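Local coordinates for conserved hypothetical protein NMB0706 (Neisseria meningitidis, PDB 1RV9), which is of unknown function but belongs to a family named for multi-copper polyphenol oxidoreductase laccases, and has an alpha-beta-beta-alpha architecture, at residues Trp22-Asn27 with Glu159-Leu164; Ala26-Leu31 with Ser250-Asp255; Thr84-Ala89 with Gln147-Ala152; Gly128-Ala133 with Met153-Val158. One frame throughout, in Å; residues are numbered along the deposited sequence.

Contact 1: Trp22-Asn27 with Glu159-Leu164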
loop_
_atom_site.group_PDB
_atom_site.type_symbol
_atom_site.label_atom_id
_atom_site.label_comp_id
_atom_site.label_asym_id
_atom_site.label_seq_id
_atom_site.Cartn_x
_atom_site.Cartn_y
_atom_site.Cartn_z
ATOM N N TRP A 22 -7.605 12.830 3.034
ATOM C CA TRP A 22 -7.255 13.522 1.807
ATOM C C TRP A 22 -8.510 14.144 1.208
ATOM O O TRP A 22 -9.626 13.762 1.556
ATOM C CB TRP A 22 -6.576 12.557 0.822
ATOM C CG TRP A 22 -7.380 11.355 0.370
ATOM C CD1 TRP A 22 -8.538 10.863 0.916
ATOM C CD2 TRP A 22 -7.039 10.472 -0.704
ATOM N NE1 TRP A 22 -8.935 9.728 0.242
ATOM C CE2 TRP A 22 -8.033 9.468 -0.758
ATOM C CE3 TRP A 22 -5.987 10.437 -1.633
ATOM C CZ2 TRP A 22 -8.002 8.432 -1.699
ATOM C CZ3 TRP A 22 -5.956 9.410 -2.569
ATOM C CH2 TRP A 22 -6.961 8.422 -2.597
ATOM N N PRO A 23 -8.342 15.132 0.317
ATOM C CA PRO A 23 -9.485 15.801 -0.312
ATOM C C PRO A 23 -10.169 15.018 -1.428
ATOM O O PRO A 23 -10.649 15.604 -2.398
ATOM C CB PRO A 23 -8.881 17.111 -0.808
ATOM C CG PRO A 23 -7.485 16.715 -1.162
ATOM C CD PRO A 23 -7.084 15.833 0.002
ATOM N N ALA A 24 -10.228 13.698 -1.289
ATOM C CA ALA A 24 -10.864 12.877 -2.312
ATOM C C ALA A 24 -12.361 13.164 -2.376
ATOM O O ALA A 24 -12.984 13.489 -1.361
ATOM C CB ALA A 24 -10.625 11.400 -2.025
ATOM N N PRO A 25 -12.958 13.056 -3.577
ATOM C CA PRO A 25 -14.393 13.307 -3.746
ATOM C C PRO A 25 -15.241 12.336 -2.925
ATOM O O PRO A 25 -14.769 11.272 -2.530
ATOM C CB PRO A 25 -14.594 13.165 -5.254
ATOM C CG PRO A 25 -13.519 12.201 -5.654
ATOM C CD PRO A 25 -12.336 12.681 -4.858
ATOM N N ALA A 26 -16.491 12.712 -2.682
ATOM C CA ALA A 26 -17.405 11.923 -1.861
ATOM C C ALA A 26 -17.691 10.495 -2.306
ATOM O O ALA A 26 -18.139 9.675 -1.497
ATOM C CB ALA A 26 -18.714 12.678 -1.698
ATOM N N ASN A 27 -17.450 10.188 -3.575
ATOM C CA ASN A 27 -17.713 8.838 -4.058
ATOM C C ASN A 27 -16.470 7.959 -4.047
ATOM O O ASN A 27 -16.493 6.831 -4.541
ATOM C CB ASN A 27 -18.327 8.886 -5.456
ATOM C CG ASN A 27 -17.381 9.439 -6.490
ATOM O OD1 ASN A 27 -16.587 10.341 -6.208
ATOM N ND2 ASN A 27 -17.469 8.913 -7.706
ATOM N N GLU A 159 -4.750 15.745 -12.187
ATOM C CA GLU A 159 -6.055 15.559 -11.567
ATOM C C GLU A 159 -6.020 14.394 -10.587
ATOM O O GLU A 159 -7.025 14.074 -9.955
ATOM C CB GLU A 159 -7.123 15.315 -12.635
ATOM C CG GLU A 159 -7.187 16.426 -13.673
ATOM C CD GLU A 159 -8.492 16.447 -14.440
ATOM O OE1 GLU A 159 -9.535 16.762 -13.827
ATOM O OE2 GLU A 159 -8.478 16.153 -15.655
ATOM N N MET A 160 -4.856 13.765 -10.462
ATOM C CA MET A 160 -4.695 12.639 -9.548
ATOM C C MET A 160 -4.209 13.061 -8.176
ATOM O O MET A 160 -3.528 14.074 -8.015
ATOM C CB MET A 160 -3.670 11.637 -10.072
ATOM C CG MET A 160 -4.063 10.839 -11.279
ATOM S SD MET A 160 -2.737 9.659 -11.586
ATOM C CE MET A 160 -3.325 8.878 -13.075
ATOM N N MET A 161 -4.563 12.264 -7.179
ATOM C CA MET A 161 -4.093 12.500 -5.832
ATOM C C MET A 161 -3.692 11.122 -5.324
ATOM O O MET A 161 -4.302 10.117 -5.689
ATOM C CB MET A 161 -5.171 13.145 -4.950
ATOM C CG MET A 161 -6.418 12.334 -4.710
ATOM S SD MET A 161 -7.598 13.279 -3.706
ATOM C CE MET A 161 -8.382 14.208 -4.934
ATOM N N ALA A 162 -2.638 11.081 -4.521
ATOM C CA ALA A 162 -2.144 9.823 -3.985
ATOM C C ALA A 162 -2.107 9.868 -2.472
ATOM O O ALA A 162 -1.837 10.912 -1.877
ATOM C CB ALA A 162 -0.749 9.538 -4.529
ATOM N N TYR A 163 -2.393 8.731 -1.848
ATOM C CA TYR A 163 -2.371 8.650 -0.399
ATOM C C TYR A 163 -1.311 7.651 0.027
ATOM O O TYR A 163 -1.301 6.507 -0.432
ATOM C CB TYR A 163 -3.731 8.205 0.140
ATOM C CG TYR A 163 -3.801 8.194 1.649
ATOM C CD1 TYR A 163 -3.871 9.384 2.371
ATOM C CD2 TYR A 163 -3.780 6.992 2.356
ATOM C CE1 TYR A 163 -3.917 9.378 3.766
ATOM C CE2 TYR A 163 -3.826 6.974 3.743
ATOM C CZ TYR A 163 -3.896 8.167 4.442
ATOM O OH TYR A 163 -3.949 8.144 5.818
ATOM N N LEU A 164 -0.410 8.092 0.895
ATOM C CA LEU A 164 0.644 7.226 1.398
ATOM C C LEU A 164 0.110 6.568 2.666
ATOM O O LEU A 164 -0.088 7.228 3.690
ATOM C CB LEU A 164 1.900 8.042 1.709
ATOM C CG LEU A 164 2.420 8.894 0.547
ATOM C CD1 LEU A 164 3.675 9.641 0.995
ATOM C CD2 LEU A 164 2.717 8.017 -0.662
#
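Met161 and Tyr163 hold the indole of Trp22 between them, and here the packing is tight. On one face of the ring system lie the Met161 sulfur, with SD 4.4 Å from the centroid of the six-membered ring, and the methyl of Ala24, from the same loop as the indole. This is a Met-aromatic contact, though SD stands obliquely to the ring and toward its rim. The opposite face takes a CH-pi contact from Tyr163, whose CB is 3.9 Å from the centroid of the same Trp22 ring. Farther along, the phenol turns its edge toward the face of the indole five-membered ring, a T-shaped pair with planes at 58° and centroids 5.6 Å apart. Trp22 reaches this slot because its CG lies between the backbone N and the carbonyl carbon (chi1 60°), which brings the six-membered ring down to the strand, with CZ3 3.6 Å from Met161 O. The loop carrying Trp22 joins strands 17-18 and 28-33 of the five-stranded sheet, whereas strand 160-164 belongs to the six-stranded one, so the indole bridges the two sheets of the fold. Tyr223 on strand 221-224 and Cys124 on strand 119-125 also touch it. Toward solvent the contact thins out. The bend of Met161 at its last torsion (chi3 84°) carries CE against the loop, 3.7 Å from Pro23 O and 4.2 Å from Pro25 CD. Pro23 itself is exposed and meets the sulfur only at longer range, its CG 4.3 Å from Met161 SD. No hydrogen bond joins the two segments.

Contact 2: Ala26-Leu31 with Ser250-Asp255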
loop_
_atom_site.group_PDB
_atom_site.type_symbol
_atom_site.label_atom_id
_atom_site.label_comp_id
_atom_site.label_asym_id
_atom_site.label_seq_id
_atom_site.Cartn_x
_atom_site.Cartn_y
_atom_site.Cartn_z
ATOM N N ALA A 26 -16.491 12.712 -2.682
ATOM C CA ALA A 26 -17.405 11.923 -1.861
ATOM C C ALA A 26 -17.691 10.495 -2.306
ATOM O O ALA A 26 -18.139 9.675 -1.497
ATOM C CB ALA A 26 -18.714 12.678 -1.698
ATOM N N ASN A 27 -17.450 10.188 -3.575
ATOM C CA ASN A 27 -17.713 8.838 -4.058
ATOM C C ASN A 27 -16.470 7.959 -4.047
ATOM O O ASN A 27 -16.493 6.831 -4.541
ATOM C CB ASN A 27 -18.327 8.886 -5.456
ATOM C CG ASN A 27 -17.381 9.439 -6.490
ATOM O OD1 ASN A 27 -16.587 10.341 -6.208
ATOM N ND2 ASN A 27 -17.469 8.913 -7.706
ATOM N N VAL A 28 -15.380 8.484 -3.495
ATOM C CA VAL A 28 -14.149 7.715 -3.383
ATOM C C VAL A 28 -14.025 7.324 -1.921
ATOM O O VAL A 28 -13.829 8.174 -1.050
ATOM C CB VAL A 28 -12.912 8.523 -3.820
ATOM C CG1 VAL A 28 -11.636 7.757 -3.470
ATOM C CG2 VAL A 28 -12.965 8.764 -5.319
ATOM N N LYS A 29 -14.168 6.030 -1.660
ATOM C CA LYS A 29 -14.098 5.504 -0.310
ATOM C C LYS A 29 -12.798 4.760 -0.077
ATOM O O LYS A 29 -12.257 4.137 -0.993
ATOM C CB LYS A 29 -15.267 4.552 -0.063
ATOM C CG LYS A 29 -16.635 5.159 -0.326
ATOM C CD LYS A 29 -16.888 6.337 0.586
ATOM C CE LYS A 29 -18.292 6.879 0.393
ATOM N NZ LYS A 29 -18.560 8.008 1.321
ATOM N N THR A 30 -12.302 4.826 1.153
ATOM C CA THR A 30 -11.078 4.129 1.510
ATOM C C THR A 30 -11.225 3.432 2.854
ATOM O O THR A 30 -12.044 3.814 3.691
ATOM C CB THR A 30 -9.857 5.083 1.609
ATOM O OG1 THR A 30 -10.097 6.076 2.614
ATOM C CG2 THR A 30 -9.588 5.753 0.277
ATOM N N LEU A 31 -10.425 2.395 3.043
ATOM C CA LEU A 31 -10.426 1.668 4.298
ATOM C C LEU A 31 -8.983 1.276 4.548
ATOM O O LEU A 31 -8.393 0.519 3.774
ATOM C CB LEU A 31 -11.305 0.416 4.221
ATOM C CG LEU A 31 -11.496 -0.304 5.561
ATOM C CD1 LEU A 31 -12.364 0.554 6.468
ATOM C CD2 LEU A 31 -12.148 -1.662 5.344
ATOM N N SER A 250 -4.824 -1.716 2.614
ATOM C CA SER A 250 -5.285 -0.386 2.259
ATOM C C SER A 250 -6.185 -0.621 1.062
ATOM O O SER A 250 -5.744 -1.153 0.031
ATOM C CB SER A 250 -4.106 0.518 1.908
ATOM O OG SER A 250 -3.307 0.727 3.059
ATOM N N LEU A 251 -7.451 -0.250 1.221
ATOM C CA LEU A 251 -8.460 -0.451 0.190
ATOM C C LEU A 251 -9.061 0.852 -0.291
ATOM O O LEU A 251 -9.143 1.828 0.455
ATOM C CB LEU A 251 -9.593 -1.340 0.721
ATOM C CG LEU A 251 -9.253 -2.727 1.269
ATOM C CD1 LEU A 251 -8.657 -2.603 2.664
ATOM C CD2 LEU A 251 -10.528 -3.563 1.318
ATOM N N ILE A 252 -9.495 0.848 -1.543
ATOM C CA ILE A 252 -10.122 2.020 -2.129
ATOM C C ILE A 252 -11.151 1.566 -3.154
ATOM O O ILE A 252 -10.957 0.574 -3.858
ATOM C CB ILE A 252 -9.066 2.953 -2.785
ATOM C CG1 ILE A 252 -9.734 4.244 -3.261
ATOM C CG2 ILE A 252 -8.372 2.244 -3.947
ATOM C CD1 ILE A 252 -8.737 5.320 -3.644
ATOM N N TRP A 253 -12.270 2.275 -3.210
ATOM C CA TRP A 253 -13.303 1.933 -4.168
ATOM C C TRP A 253 -14.182 3.123 -4.477
ATOM O O TRP A 253 -14.155 4.132 -3.769
ATOM C CB TRP A 253 -14.159 0.767 -3.647
ATOM C CG TRP A 253 -14.969 1.047 -2.399
ATOM C CD1 TRP A 253 -16.292 1.387 -2.333
ATOM C CD2 TRP A 253 -14.512 0.953 -1.045
ATOM N NE1 TRP A 253 -16.689 1.504 -1.020
ATOM C CE2 TRP A 253 -15.614 1.247 -0.209
ATOM C CE3 TRP A 253 -13.277 0.656 -0.455
ATOM C CZ2 TRP A 253 -15.517 1.240 1.188
ATOM C CZ3 TRP A 253 -13.179 0.650 0.934
ATOM C CH2 TRP A 253 -14.295 0.945 1.740
ATOM N N LEU A 254 -14.922 3.005 -5.571
ATOM C CA LEU A 254 -15.853 4.038 -5.995
ATOM C C LEU A 254 -17.224 3.612 -5.492
ATOM O O LEU A 254 -17.608 2.447 -5.609
ATOM C CB LEU A 254 -15.877 4.147 -7.520
ATOM C CG LEU A 254 -14.617 4.706 -8.171
ATOM C CD1 LEU A 254 -14.637 4.405 -9.664
ATOM C CD2 LEU A 254 -14.535 6.213 -7.912
ATOM N N ASP A 255 -17.945 4.558 -4.908
ATOM C CA ASP A 255 -19.281 4.302 -4.395
ATOM C C ASP A 255 -20.138 5.477 -4.826
ATOM O O ASP A 255 -20.349 6.420 -4.063
ATOM C CB ASP A 255 -19.258 4.183 -2.870
ATOM C CG ASP A 255 -20.648 4.159 -2.265
ATOM O OD1 ASP A 255 -21.569 3.637 -2.923
ATOM O OD2 ASP A 255 -20.816 4.651 -1.129
#
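Lys29 sets its CB over the indole face of Trp253, and the rest of the chain leads away; the two residues face each other on neighbouring antiparallel strands, 28-33 and 248-254, of the five-stranded mixed sheet. Lys29 CB stands 3.6 Å from the centroid of the Trp253 five-membered ring, 24° off the normal, which makes a CH-pi contact. The indole is brought back over the partner strand because Trp253 CG sits between its own backbone N and carbonyl carbon (chi1 65°). Beyond Lys29, Leu31 meets the same ring at its edge, its CB lying in the ring plane 3.8 Å from Trp253 CZ3. Leu31 and Leu251 share this face of the sheet, which helix 57-71 covers through Val67 and Val71. Side chains on the other face run against one another at a slant: Val28 CG1 touches Ile252 CD1, and Thr30 CG2 comes within 3.8 Å of Ile252 CG1. They point toward strand 119-125 of the second sheet, while the hydroxyl of Thr30 is engaged by the backbone of Ala20. Paired backbone bonds at Lys29 with Trp253 and Leu31 with Leu251 fix the register, flanking the non-hydrogen-bonded pair Thr30 and Ile252, whose CA atoms are 4.3 Å apart. Past the strand ends the Asn27 amide turns to Gly128 O, and the main chain adds one more bond, from Asp255 N to Asn27 O, at 2.7 Å.

Contact 3: Thr84-Ala89 with Gln147-Ala152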
loop_
_atom_site.group_PDB
_atom_site.type_symbol
_atom_site.label_atom_id
_atom_site.label_comp_id
_atom_site.label_asym_id
_atom_site.label_seq_id
_atom_site.Cartn_x
_atom_site.Cartn_y
_atom_site.Cartn_z
ATOM N N THR A 84 6.003 -4.951 -10.686
ATOM C CA THR A 84 5.507 -3.631 -11.060
ATOM C C THR A 84 4.269 -3.847 -11.927
ATOM O O THR A 84 3.838 -2.953 -12.653
ATOM C CB THR A 84 6.556 -2.843 -11.872
ATOM O OG1 THR A 84 6.865 -3.558 -13.076
ATOM C CG2 THR A 84 7.826 -2.646 -11.054
ATOM N N VAL A 85 3.694 -5.044 -11.827
ATOM C CA VAL A 85 2.522 -5.411 -12.616
ATOM C C VAL A 85 1.209 -4.875 -12.060
ATOM O O VAL A 85 0.900 -5.044 -10.878
ATOM C CB VAL A 85 2.421 -6.949 -12.758
ATOM C CG1 VAL A 85 1.201 -7.335 -13.590
ATOM C CG2 VAL A 85 3.687 -7.481 -13.408
ATOM N N VAL A 86 0.446 -4.236 -12.941
ATOM C CA VAL A 86 -0.847 -3.650 -12.603
ATOM C C VAL A 86 -1.942 -4.406 -13.348
ATOM O O VAL A 86 -1.798 -4.709 -14.533
ATOM C CB VAL A 86 -0.914 -2.169 -13.043
ATOM C CG1 VAL A 86 -2.221 -1.544 -12.577
ATOM C CG2 VAL A 86 0.285 -1.407 -12.505
ATOM N N VAL A 87 -3.031 -4.716 -12.652
ATOM C CA VAL A 87 -4.154 -5.415 -13.265
ATOM C C VAL A 87 -5.447 -4.647 -13.031
ATOM O O VAL A 87 -5.490 -3.726 -12.217
ATOM C CB VAL A 87 -4.342 -6.828 -12.673
ATOM C CG1 VAL A 87 -3.103 -7.668 -12.924
ATOM C CG2 VAL A 87 -4.638 -6.738 -11.177
ATOM N N ASN A 88 -6.495 -5.011 -13.764
ATOM C CA ASN A 88 -7.794 -4.381 -13.565
ATOM C C ASN A 88 -8.410 -5.150 -12.405
ATOM O O ASN A 88 -8.563 -6.369 -12.476
ATOM C CB ASN A 88 -8.675 -4.517 -14.810
ATOM C CG ASN A 88 -8.251 -3.587 -15.927
ATOM O OD1 ASN A 88 -7.816 -2.462 -15.680
ATOM N ND2 ASN A 88 -8.394 -4.042 -17.166
ATOM N N ALA A 89 -8.749 -4.444 -11.331
ATOM C CA ALA A 89 -9.311 -5.097 -10.155
ATOM C C ALA A 89 -10.544 -5.931 -10.466
ATOM O O ALA A 89 -10.725 -7.007 -9.893
ATOM C CB ALA A 89 -9.637 -4.059 -9.084
ATOM N N GLN A 147 4.545 4.413 -11.312
ATOM C CA GLN A 147 4.433 4.959 -12.660
ATOM C C GLN A 147 3.496 4.106 -13.510
ATOM O O GLN A 147 2.688 4.638 -14.272
ATOM C CB GLN A 147 5.809 5.048 -13.337
ATOM C CG GLN A 147 6.785 6.016 -12.675
ATOM C CD GLN A 147 7.671 5.346 -11.644
ATOM O OE1 GLN A 147 7.189 4.637 -10.760
ATOM N NE2 GLN A 147 8.975 5.576 -11.747
ATOM N N ASN A 148 3.591 2.785 -13.379
ATOM C CA ASN A 148 2.728 1.893 -14.151
ATOM C C ASN A 148 1.270 2.010 -13.711
ATOM O O ASN A 148 0.354 1.897 -14.528
ATOM C CB ASN A 148 3.187 0.437 -14.021
ATOM C CG ASN A 148 4.536 0.194 -14.661
ATOM O OD1 ASN A 148 5.000 0.994 -15.474
ATOM N ND2 ASN A 148 5.168 -0.919 -14.308
ATOM N N THR A 149 1.053 2.230 -12.419
ATOM C CA THR A 149 -0.306 2.368 -11.907
ATOM C C THR A 149 -0.926 3.651 -12.452
ATOM O O THR A 149 -2.061 3.658 -12.927
ATOM C CB THR A 149 -0.312 2.400 -10.371
ATOM O OG1 THR A 149 0.222 1.165 -9.877
ATOM C CG2 THR A 149 -1.739 2.587 -9.840
ATOM N N ILE A 150 -0.164 4.735 -12.388
ATOM C CA ILE A 150 -0.622 6.025 -12.886
ATOM C C ILE A 150 -1.025 5.908 -14.356
ATOM O O ILE A 150 -2.071 6.417 -14.769
ATOM C CB ILE A 150 0.500 7.080 -12.724
ATOM C CG1 ILE A 150 0.669 7.418 -11.240
ATOM C CG2 ILE A 150 0.192 8.325 -13.546
ATOM C CD1 ILE A 150 1.947 8.166 -10.918
ATOM N N ALA A 151 -0.199 5.227 -15.142
ATOM C CA ALA A 151 -0.478 5.052 -16.562
ATOM C C ALA A 151 -1.755 4.256 -16.794
ATOM O O ALA A 151 -2.560 4.594 -17.666
ATOM C CB ALA A 151 0.693 4.354 -17.243
ATOM N N ALA A 152 -1.944 3.201 -16.006
ATOM C CA ALA A 152 -3.114 2.345 -16.152
ATOM C C ALA A 152 -4.437 3.029 -15.820
ATOM O O ALA A 152 -5.491 2.613 -16.296
ATOM C CB ALA A 152 -2.946 1.098 -15.298
#
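Asn148 reaches from the helix to the main chain of Thr84, meeting the other segment from CB to ND2. Its CB comes first, 3.8 Å from Val86 CG2 and 3.7 Å from Thr84 O, so the methylene already rests on the opposing segment. CG is set beside the backbone N and away from the carbonyl carbon (chi1 -67°), which aims the amide at the loop ahead of strand 86-88. At the tip, ND2 donates a nearly straight hydrogen bond to Thr84 O, 2.9 Å long with 169° at the hydrogen. The acceptor lies close to the amide plane, although the donor is tilted from the plane of the Thr84 carbonyl. Thr84 OG1 is also near, 3.4 Å from Asn148 ND2, but the angle is too poor for a bond. One N-H thus ties the helix to the loop, while Val86 supplies the apolar part. Its two methyls both touch the helix, CG2 3.7 Å from Thr149 OG1 and CG1 3.9 Å from Ala152 CB. The Thr149 hydroxyl is bound back to Val145 O within its own helix. The side chain of Thr84 lies near, without touching, Cys118, His135 and Asp100, whose geometry would fit a Cys-His-Asp triad, though no such role is established. Strand 86-88 is an edge strand of the six-stranded sheet, and it runs in roughly the same direction as the helix (29° between the short axes, 8.9 Å at closest approach). The helix spreads over strands 101-104 and 131-136 through Thr149, and Gln147 packs on helix 206-217.

Contact 4: Gly128-Ala133 with Met153-Val158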
loop_
_atom_site.group_PDB
_atom_site.type_symbol
_atom_site.label_atom_id
_atom_site.label_comp_id
_atom_site.label_asym_id
_atom_site.label_seq_id
_atom_site.Cartn_x
_atom_site.Cartn_y
_atom_site.Cartn_z
ATOM N N GLY A 128 -13.510 11.776 -9.203
ATOM C CA GLY A 128 -14.006 10.492 -8.742
ATOM C C GLY A 128 -14.481 9.563 -9.843
ATOM O O GLY A 128 -15.623 9.093 -9.818
ATOM N N THR A 129 -13.615 9.290 -10.813
ATOM C CA THR A 129 -13.978 8.393 -11.908
ATOM C C THR A 129 -13.051 7.180 -11.967
ATOM O O THR A 129 -13.321 6.222 -12.685
ATOM C CB THR A 129 -13.917 9.099 -13.275
ATOM O OG1 THR A 129 -12.551 9.324 -13.639
ATOM C CG2 THR A 129 -14.656 10.435 -13.221
ATOM N N ALA A 130 -11.961 7.222 -11.212
ATOM C CA ALA A 130 -11.014 6.112 -11.208
ATOM C C ALA A 130 -10.235 6.045 -9.903
ATOM O O ALA A 130 -9.931 7.072 -9.299
ATOM C CB ALA A 130 -10.046 6.249 -12.382
ATOM N N VAL A 131 -9.933 4.824 -9.470
ATOM C CA VAL A 131 -9.166 4.598 -8.249
ATOM C C VAL A 131 -8.137 3.501 -8.496
ATOM O O VAL A 131 -8.189 2.805 -9.514
ATOM C CB VAL A 131 -10.069 4.161 -7.064
ATOM C CG1 VAL A 131 -11.063 5.256 -6.736
ATOM C CG2 VAL A 131 -10.788 2.862 -7.402
ATOM N N ALA A 132 -7.193 3.365 -7.573
ATOM C CA ALA A 132 -6.160 2.343 -7.685
ATOM C C ALA A 132 -5.428 2.168 -6.366
ATOM O O ALA A 132 -5.412 3.066 -5.528
ATOM C CB ALA A 132 -5.160 2.714 -8.782
ATOM N N ALA A 133 -4.825 0.997 -6.196
ATOM C CA ALA A 133 -4.047 0.683 -5.007
ATOM C C ALA A 133 -2.768 0.016 -5.492
ATOM O O ALA A 133 -2.817 -0.872 -6.343
ATOM C CB ALA A 133 -4.823 -0.268 -4.099
ATOM N N MET A 153 -4.384 4.077 -15.007
ATOM C CA MET A 153 -5.593 4.797 -14.617
ATOM C C MET A 153 -6.181 5.634 -15.746
ATOM O O MET A 153 -7.381 5.914 -15.763
ATOM C CB MET A 153 -5.304 5.689 -13.413
ATOM C CG MET A 153 -5.023 4.908 -12.146
ATOM S SD MET A 153 -4.765 5.981 -10.734
ATOM C CE MET A 153 -6.454 6.474 -10.386
ATOM N N LYS A 154 -5.327 6.037 -16.677
ATOM C CA LYS A 154 -5.750 6.829 -17.826
ATOM C C LYS A 154 -6.456 8.139 -17.501
ATOM O O LYS A 154 -7.406 8.528 -18.182
ATOM C CB LYS A 154 -6.644 5.996 -18.738
ATOM C CG LYS A 154 -5.960 4.785 -19.331
ATOM C CD LYS A 154 -6.837 4.157 -20.397
ATOM C CE LYS A 154 -6.212 2.900 -20.970
ATOM N NZ LYS A 154 -6.178 1.797 -19.973
ATOM N N VAL A 155 -6.002 8.810 -16.453
ATOM C CA VAL A 155 -6.561 10.100 -16.084
ATOM C C VAL A 155 -5.372 11.045 -15.973
ATOM O O VAL A 155 -4.254 10.613 -15.693
ATOM C CB VAL A 155 -7.333 10.043 -14.742
ATOM C CG1 VAL A 155 -8.698 9.402 -14.959
ATOM C CG2 VAL A 155 -6.548 9.255 -13.716
ATOM N N PRO A 156 -5.589 12.344 -16.212
ATOM C CA PRO A 156 -4.501 13.326 -16.132
ATOM C C PRO A 156 -3.801 13.303 -14.778
ATOM O O PRO A 156 -4.444 13.437 -13.743
ATOM C CB PRO A 156 -5.216 14.651 -16.378
ATOM C CG PRO A 156 -6.356 14.255 -17.267
ATOM C CD PRO A 156 -6.852 12.994 -16.603
ATOM N N PRO A 157 -2.469 13.145 -14.770
ATOM C CA PRO A 157 -1.752 13.119 -13.495
ATOM C C PRO A 157 -2.058 14.314 -12.592
ATOM O O PRO A 157 -2.138 14.171 -11.376
ATOM C CB PRO A 157 -0.289 13.077 -13.926
ATOM C CG PRO A 157 -0.351 12.266 -15.184
ATOM C CD PRO A 157 -1.556 12.857 -15.892
ATOM N N VAL A 158 -2.240 15.491 -13.185
ATOM C CA VAL A 158 -2.515 16.683 -12.397
ATOM C C VAL A 158 -3.852 16.575 -11.663
ATOM O O VAL A 158 -4.063 17.223 -10.634
ATOM C CB VAL A 158 -2.501 17.959 -13.285
ATOM C CG1 VAL A 158 -3.792 18.071 -14.074
ATOM C CG2 VAL A 158 -2.275 19.185 -12.426
#
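Ala130 and Ala132 form a small-residue surface against which Met153 lies, and apolar packing accounts for most of the contact. The thioether does the touching: SD of Met153 is 3.8 Å from Ala132 CB, and the chain then bends at its last torsion (chi3 76°), which swings CE back toward Ala130, 4.1 Å from that residue's CB. Val155 adds a looser edge, with its CG1 4.3 Å from Ala130 CB. Outside the segments, Phe123 and Val103 also touch Met153, and Met160 reaches both Met153 and Val155.

Contacts with polar atoms are fewer and bring no hydrogen bond between the segments. The Met153 methyl CE sits 3.7 Å from Ala130 O, and at the more exposed end Val155 CG1 passes the Thr129 hydroxyl, 4.1 Å from OG1, the two side chains pointing in opposite directions. What fixes the turn before the strand is Asp125, whose OD1 accepts the backbone N-H groups of both Thr129 and Ala130.

Backbone shape sets the course of the other segment. Lys154 leaves the helical conformation with positive phi (57°), and the chain turns there to present Val155 to Ala130. Strand 131-136, the helices after it and the parallel strand 160-164 make a beta-alpha-beta crossover that skips strand 119-125, and Met153 packs on the sheet within this connection.

Overall arrangement
Contact 2 joins two strands of the five-stranded sheet, contacts 3 and 4 pack one helix and its exit loop on the six-stranded sheet, and contact 1 connects the two. Contacts 1 and 2 have centres about 9 Å apart and share Ala26 and Asn27; Trp22 CZ2 lies 3.7 Å from Thr30 CG2. Asn27 ND2 probably bonds to Gly128 O of contact 4, at 2.8 Å, and Ile252 CG2 is 3.5 Å from Ala132 O. Contacts 3 and 4, about 11 Å between centres, meet where Thr149 CG2 touches Ala132 CB. Contact 3 comes near the possible Cys118, His135 and Asp100 site through Thr84; its centre is about 17 Å from that of contact 2.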